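Side-chain contacts in arginyl-tRNA synthetase (Campylobacter jejuni, PDB 3FNR), which catalyses the ATP-dependent attachment of L-arginine to tRNA(Arg), releasing AMP and diphosphate, as a monomeric class I aminoacyl-tRNA synthetase: residues Asn240-Gly243 against Gly248-Pro251; Arg252-Met257 against Phe262-Leu267. The protein carries 1 engineered substitution. All coordinates share one frame; numbering follows the deposited sequence.

Contact 1 (Asn240-Gly243 against Gly248-Pro251); sequences NIWG and GYIP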
# COMPACT_ATOMS: atom_id res chain seq x y z
N ASN A 240 2.81 -0.92 11.72
CA ASN A 240 1.40 -0.80 11.37
C ASN A 240 1.17 0.46 10.56
O ASN A 240 1.82 1.48 10.77
CB ASN A 240 0.55 -0.69 12.63
CG ASN A 240 0.56 -1.95 13.48
OD1 ASN A 240 1.04 -3.01 13.06
ND2 ASN A 240 0.04 -1.82 14.70
N ILE A 241 0.22 0.39 9.63
CA ILE A 241 -0.29 1.60 8.99
C ILE A 241 -1.75 1.77 9.39
O ILE A 241 -2.61 0.96 9.03
CB ILE A 241 -0.13 1.56 7.45
CG1 ILE A 241 1.35 1.42 7.07
CG2 ILE A 241 -0.71 2.82 6.83
CD1 ILE A 241 1.57 1.07 5.64
N TRP A 242 -2.02 2.82 10.16
CA TRP A 242 -3.38 3.09 10.64
C TRP A 242 -3.89 4.39 10.04
O TRP A 242 -3.10 5.24 9.62
CB TRP A 242 -3.41 3.20 12.17
CG TRP A 242 -3.14 1.92 12.94
CD1 TRP A 242 -3.04 0.65 12.43
CD2 TRP A 242 -2.99 1.79 14.36
NE1 TRP A 242 -2.80 -0.25 13.44
CE2 TRP A 242 -2.77 0.42 14.64
CE3 TRP A 242 -3.01 2.71 15.43
CZ2 TRP A 242 -2.57 -0.06 15.95
CZ3 TRP A 242 -2.80 2.23 16.73
CH2 TRP A 242 -2.59 0.86 16.97
N GLY A 243 -5.21 4.55 10.02
CA GLY A 243 -5.82 5.82 9.63
C GLY A 243 -5.52 6.84 10.70
O GLY A 243 -5.48 6.49 11.89
N GLY A 248 -5.38 8.34 18.88
CA GLY A 248 -5.65 8.17 20.32
C GLY A 248 -5.55 6.73 20.82
O GLY A 248 -5.55 6.49 22.03
N TYR A 249 -5.46 5.79 19.89
CA TYR A 249 -5.40 4.37 20.18
C TYR A 249 -3.95 3.89 20.36
O TYR A 249 -3.72 2.80 20.87
CB TYR A 249 -6.06 3.63 19.03
CG TYR A 249 -6.47 2.20 19.29
CD1 TYR A 249 -5.68 1.14 18.85
CD2 TYR A 249 -7.68 1.91 19.92
CE1 TYR A 249 -6.06 -0.18 19.05
CE2 TYR A 249 -8.07 0.58 20.14
CZ TYR A 249 -7.25 -0.46 19.69
OH TYR A 249 -7.62 -1.76 19.89
N ILE A 250 -2.99 4.71 19.94
CA ILE A 250 -1.57 4.35 20.05
C ILE A 250 -1.10 4.06 21.50
O ILE A 250 -0.55 2.98 21.73
CB ILE A 250 -0.61 5.36 19.31
CG1 ILE A 250 -0.97 5.44 17.82
CG2 ILE A 250 0.85 4.92 19.44
CD1 ILE A 250 -0.15 6.46 17.03
N PRO A 251 -1.34 4.98 22.47
CA PRO A 251 -0.80 4.74 23.81
C PRO A 251 -1.25 3.44 24.49
O PRO A 251 -0.44 2.82 25.18
CB PRO A 251 -1.30 5.94 24.62
CG PRO A 251 -1.50 7.00 23.60
CD PRO A 251 -2.09 6.25 22.44

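Contact 2 (Arg252-Met257 against Phe262-Leu267); sequences RMKAAM and FDSNNL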
# COMPACT_ATOMS: atom_id res chain seq x y z
N ARG A 252 -2.50 3.03 24.29
CA ARG A 252 -3.01 1.79 24.91
C ARG A 252 -2.40 0.53 24.30
O ARG A 252 -2.30 -0.50 24.96
CB ARG A 252 -4.54 1.71 24.88
CG ARG A 252 -5.16 1.36 23.54
CD ARG A 252 -6.66 1.63 23.51
NE ARG A 252 -6.92 3.06 23.44
CZ ARG A 252 -8.11 3.60 23.22
NH1 ARG A 252 -8.22 4.92 23.17
NH2 ARG A 252 -9.17 2.84 23.03
N MET A 253 -1.97 0.61 23.04
CA MET A 253 -1.34 -0.53 22.40
C MET A 253 0.12 -0.64 22.81
O MET A 253 0.60 -1.74 23.08
CB MET A 253 -1.53 -0.47 20.88
CG MET A 253 -1.30 -1.81 20.13
SD MET A 253 -2.28 -3.27 20.61
CE MET A 253 -3.82 -2.51 20.96
N LYS A 254 0.81 0.50 22.91
CA LYS A 254 2.20 0.51 23.39
C LYS A 254 2.28 0.02 24.84
O LYS A 254 3.21 -0.71 25.20
CB LYS A 254 2.80 1.92 23.29
CG LYS A 254 2.74 2.54 21.91
CD LYS A 254 3.89 2.11 21.03
CE LYS A 254 4.21 3.18 20.00
NZ LYS A 254 5.51 2.94 19.34
N ALA A 255 1.30 0.43 25.65
CA ALA A 255 1.17 0.03 27.05
C ALA A 255 1.00 -1.47 27.19
O ALA A 255 1.62 -2.10 28.04
CB ALA A 255 -0.01 0.76 27.70
N ALA A 256 0.16 -2.04 26.32
CA ALA A 256 -0.08 -3.48 26.27
C ALA A 256 1.19 -4.24 25.94
O ALA A 256 1.49 -5.25 26.58
CB ALA A 256 -1.15 -3.79 25.25
N MET A 257 1.95 -3.74 24.97
CA MET A 257 3.21 -4.38 24.56
C MET A 257 4.27 -4.32 25.67
O MET A 257 5.04 -5.27 25.84
CB MET A 257 3.74 -3.80 23.24
CG MET A 257 2.81 -3.99 22.01
SD MET A 257 2.32 -5.69 21.65
CE MET A 257 0.67 -5.69 22.36
N PHE A 262 7.61 -6.67 25.94
CA PHE A 262 8.17 -6.10 24.71
C PHE A 262 8.61 -4.65 24.91
O PHE A 262 8.06 -3.93 25.74
CB PHE A 262 7.16 -6.16 23.56
CG PHE A 262 6.68 -7.55 23.23
CD1 PHE A 262 5.32 -7.85 23.28
CD2 PHE A 262 7.57 -8.56 22.87
CE1 PHE A 262 4.85 -9.13 22.98
CE2 PHE A 262 7.11 -9.84 22.57
CZ PHE A 262 5.75 -10.12 22.63
N ASP A 263 9.60 -4.25 24.12
CA ASP A 263 9.98 -2.85 23.99
C ASP A 263 9.04 -2.27 22.95
O ASP A 263 9.07 -2.66 21.77
CB ASP A 263 11.45 -2.76 23.55
CG ASP A 263 11.95 -1.32 23.39
OD1 ASP A 263 11.23 -0.35 23.73
OD2 ASP A 263 13.10 -1.17 22.93
N SER A 264 8.19 -1.34 23.38
CA SER A 264 7.17 -0.76 22.51
C SER A 264 7.73 0.14 21.40
O SER A 264 7.02 0.48 20.45
CB SER A 264 6.12 -0.03 23.33
OG SER A 264 6.72 1.00 24.09
N ASN A 265 9.01 0.52 21.50
CA ASN A 265 9.70 1.19 20.40
C ASN A 265 9.91 0.30 19.17
O ASN A 265 10.23 0.80 18.09
CB ASN A 265 11.04 1.77 20.85
CG ASN A 265 10.88 3.03 21.69
OD1 ASN A 265 9.85 3.70 21.67
ND2 ASN A 265 11.93 3.35 22.45
N ASN A 266 9.75 -1.01 19.34
CA ASN A 266 9.80 -1.95 18.22
C ASN A 266 8.46 -2.13 17.51
O ASN A 266 8.34 -2.91 16.57
CB ASN A 266 10.38 -3.29 18.68
CG ASN A 266 11.87 -3.19 19.02
OD1 ASN A 266 12.55 -2.26 18.59
ND2 ASN A 266 12.36 -4.14 19.81
N LEU A 267 7.45 -1.39 17.98
CA LEU A 267 6.19 -1.23 17.25
C LEU A 267 6.11 0.20 16.71
O LEU A 267 5.98 1.17 17.46
CB LEU A 267 4.99 -1.56 18.14
CG LEU A 267 3.60 -1.55 17.47
CD1 LEU A 267 3.47 -2.58 16.35
CD2 LEU A 267 2.52 -1.78 18.50

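Contact 1 (Asn240-Gly243 against Gly248-Pro251)
In the beta-alpha-beta unit formed by strand 237-243, helix 250-258 and strand 267-279, within the Rossmann-type catalytic domain of this class I synthetase, Trp-242 near the end of the first strand meets Tyr-249 and Ile-250 where the chain enters the helix. The backbones stand well apart, with 9.7 Å between the CA atoms of Trp-242 and Ile-250, and the indole bridges that gap. Its CG lies anti to the carbonyl carbon (chi1 -68°), which sends the six-membered ring away from the strand and toward the start of the helix.

Tyr-249 supplies an offset edge-to-face partner. The edge of its ring is directed at the indole face, with the two planes at 68° and the centroid of the tyrosine ring 5.6 Å from that of the six-membered ring of Trp-242. The closest approach is 3.6 Å, from Trp-242 CH2 to Tyr-249 CD1. CZ3 of Trp-242 lies close to the plane of the tyrosine ring, at its edge, and is 3.7 Å from the same CD1, so that CD1 is nearly equidistant from CZ3 and CH2. Beyond the ring, the phenol OH is hydrogen-bonded to Asp-223 on helix 219-231, an anchor that would limit swinging of the tyrosine while its CD1 side stays against the indole.

No hydrogen bond joins the two segments, and the 129 Å² they bury together is shared among three partly exposed residues. Ile-269, on the neighbouring strand 267-279, touches both Trp-242 and Ile-250, so the next strand of the sheet adds to the same apolar cluster. Within the contact Ile-250 uses its CG1 branch, whose methylene carbon CG1 approaches Trp-242 CZ3 to 3.9 Å and CE3 to 4.2 Å.

Contact 2 (Arg252-Met257 against Phe262-Leu267)
Residues 252-257 of helix 250-258 and the returning residues 262-267 come within 5.3 Å at the CA atoms of Met-257 and Phe-262 and 5.2 Å at those of Lys-254 and Ser-264, the tight turn-back of a beta-alpha-beta unit between the helix and strand 267-279. A backbone bond closes the turn, Phe-262 N donating to Met-257 O at 2.9 Å.

Lys-254 carries the polar half of the contact. A turn about its CB-CG bond (chi2 -84°) lays the chain along Ser-264, bringing CD to 3.9 Å from Ser-264 CB, and its ammonium group reaches two main-chain carbonyls. NZ donates to Leu-267 O at 2.6 Å, nearly in line with the C=O bond, and to Ser-264 O at 3.1 Å from above the carbonyl plane. Leu-267 N binds Ser-264 O from the opposite face, so this oxygen is gripped twice and the 3-10 turn 264-266 is tied to the helix. The Ser-264 hydroxyl turns instead to Glu-258. An Asx turn, in which Asp-263 OD1 accepts from Asn-265 N, leads into the same 3-10 turn.

Apolar groups fill the other half. Met-257 SD makes an oblique Met-aromatic contact with Phe-262, 4.0 Å from its CD1, while Leu-267 CD2 reaches two methionines, lying 4.2 Å from both Met-253 CG and Met-257 CG.

The two contacts follow one another along a single beta-alpha-beta unit, their centres about 12 Å apart: contact 1 packs strand 237-243 against the start of helix 250-258, and contact 2 ties that helix to the loop leading into strand 267-279. They meet where Trp-242 CH2 lies 4.3 Å from Met-253 CB and Asn-240 ND2 lies 3.9 Å from Leu-267 CD1. Helix 219-231 backs both, since Asp-223 bonds Tyr-249 and also touches Met-253. Strand 237-243 pairs in parallel with strand 31-35, which shortly precedes the 'HIGH' motif (residues 39-49) of the class I active site. A glycerol, probably from crystallisation, sits about 4 Å from the Tyr-249 side chain.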